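Local coordinates for protein caspase Nc subunit 1 (Drosophila melanogaster, PDB 2FP3) that acts as an initiator cysteine protease in the caspase cascade that carries out apoptosis, including steroid-triggered cell death during metamorphosis, at residues A[271-274]-A[275-279]. The protein carries 2 engineered substitutions. Sequence-based numbering, arbitrary orientation.
Sequences DLED and ILKKT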
loop_
_atom_site.group_PDB
_atom_site.type_symbol
_atom_site.label_atom_id
_atom_site.label_comp_id
_atom_site.label_asym_id
_atom_site.label_seq_id
_atom_site.Cartn_x
_atom_site.Cartn_y
_atom_site.Cartn_z
ATOM N N ASP A 271 -11.443 10.561 -2.621
ATOM C CA ASP A 271 -10.292 10.094 -3.376
ATOM C C ASP A 271 -9.124 9.729 -2.455
ATOM O O ASP A 271 -9.039 10.222 -1.329
ATOM C CB ASP A 271 -9.889 11.165 -4.402
ATOM C CG ASP A 271 -9.338 12.434 -3.762
ATOM O OD1 ASP A 271 -8.109 12.509 -3.536
ATOM O OD2 ASP A 271 -10.130 13.359 -3.481
ATOM N N LEU A 272 -8.237 8.862 -2.939
ATOM C CA LEU A 272 -7.085 8.392 -2.163
ATOM C C LEU A 272 -6.209 9.459 -1.517
ATOM O O LEU A 272 -5.882 9.359 -0.334
ATOM C CB LEU A 272 -6.189 7.471 -3.012
ATOM C CG LEU A 272 -5.013 6.880 -2.214
ATOM C CD1 LEU A 272 -5.548 6.180 -0.988
ATOM C CD2 LEU A 272 -4.192 5.918 -3.062
ATOM N N GLU A 273 -5.816 10.474 -2.276
ATOM C CA GLU A 273 -4.964 11.506 -1.711
ATOM C C GLU A 273 -5.587 12.235 -0.530
ATOM O O GLU A 273 -4.870 12.640 0.394
ATOM C CB GLU A 273 -4.511 12.492 -2.784
ATOM C CG GLU A 273 -3.424 11.906 -3.655
ATOM C CD GLU A 273 -2.742 12.933 -4.527
ATOM O OE1 GLU A 273 -1.955 13.741 -3.995
ATOM O OE2 GLU A 273 -2.988 12.928 -5.745
ATOM N N ASP A 274 -6.910 12.387 -0.545
ATOM C CA ASP A 274 -7.595 13.034 0.573
ATOM C C ASP A 274 -7.522 12.088 1.769
ATOM O O ASP A 274 -7.269 12.497 2.903
ATOM C CB ASP A 274 -9.060 13.305 0.224
ATOM C CG ASP A 274 -9.282 14.694 -0.329
ATOM O OD1 ASP A 274 -8.326 15.295 -0.860
ATOM O OD2 ASP A 274 -10.422 15.185 -0.242
ATOM N N ILE A 275 -7.738 10.809 1.494
ATOM C CA ILE A 275 -7.698 9.793 2.525
ATOM C C ILE A 275 -6.314 9.713 3.169
ATOM O O ILE A 275 -6.209 9.570 4.382
ATOM C CB ILE A 275 -8.116 8.429 1.933
ATOM C CG1 ILE A 275 -9.643 8.421 1.746
ATOM C CG2 ILE A 275 -7.658 7.290 2.837
ATOM C CD1 ILE A 275 -10.187 7.211 0.996
ATOM N N LEU A 276 -5.259 9.815 2.357
ATOM C CA LEU A 276 -3.887 9.764 2.869
ATOM C C LEU A 276 -3.610 10.974 3.752
ATOM O O LEU A 276 -2.935 10.851 4.762
ATOM C CB LEU A 276 -2.862 9.710 1.722
ATOM C CG LEU A 276 -2.803 8.414 0.905
ATOM C CD1 LEU A 276 -1.810 8.549 -0.225
ATOM C CD2 LEU A 276 -2.417 7.253 1.799
ATOM N N LYS A 277 -4.111 12.146 3.373
ATOM C CA LYS A 277 -3.909 13.327 4.205
ATOM C C LYS A 277 -4.669 13.114 5.514
ATOM O O LYS A 277 -4.156 13.435 6.583
ATOM C CB LYS A 277 -4.419 14.594 3.526
ATOM C CG LYS A 277 -3.574 15.087 2.357
ATOM C CD LYS A 277 -4.287 16.261 1.699
ATOM C CE LYS A 277 -3.841 16.494 0.275
ATOM N NZ LYS A 277 -4.135 15.373 -0.623
ATOM N N LYS A 278 -5.879 12.560 5.424
ATOM C CA LYS A 278 -6.689 12.282 6.614
ATOM C C LYS A 278 -5.954 11.273 7.482
ATOM O O LYS A 278 -5.910 11.402 8.698
ATOM C CB LYS A 278 -8.051 11.694 6.235
ATOM C CG LYS A 278 -9.255 12.429 6.823
ATOM C CD LYS A 278 -9.262 12.426 8.344
ATOM C CE LYS A 278 -10.391 13.302 8.879
ATOM N NZ LYS A 278 -10.283 13.546 10.343
ATOM N N THR A 279 -5.378 10.259 6.851
ATOM C CA THR A 279 -4.640 9.255 7.593
ATOM C C THR A 279 -3.469 9.917 8.320
ATOM O O THR A 279 -3.284 9.721 9.523
ATOM C CB THR A 279 -4.114 8.160 6.647
ATOM O OG1 THR A 279 -5.216 7.574 5.955
ATOM C CG2 THR A 279 -3.381 7.076 7.417
#
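Leu272 sets CG anti to its N (chi1 -176°), and Leu276 sets CG anti to its carbonyl carbon (chi1 -70°). The two branched ends therefore meet one helical turn apart, with Leu272 CD1 4.0 Å from Leu276 CG. Lys277 runs extended back along the helix and bends only at its last torsion (chi4 63°). That bend turns NZ onto the carbonyl of Glu273, where NZ gives a weak hydrogen bond to Glu273 O at 3.0 Å. Glu273 O also accepts from Lys277 N at 3.1 Å, with the donor tilted out of the carbonyl plane. The carboxylates of Glu273 and Asp274 lie near NZ but form no salt bridge with it. Tyr298 OH hydrogen-bonds both Lys277 NZ and Glu273 OE1 and ties this face to strand 297-301. Asp271 is the N-cap: Asp271 OD1 accepts from Asp274 N at 3.2 Å, the N-H approaching over the carboxylate face rather than within its plane. Further on, Thr279 OG1 hydrogen-bonds Ile275 O at 2.7 Å, an oxygen that also accepts from Thr279 N. Leu272 and Leu276 pack on Leu234 of strand 233-237, while Ile275 faces helix 251-266. These are the capped first turns of an amphipathic helix packed on the central sheet of the caspase fold.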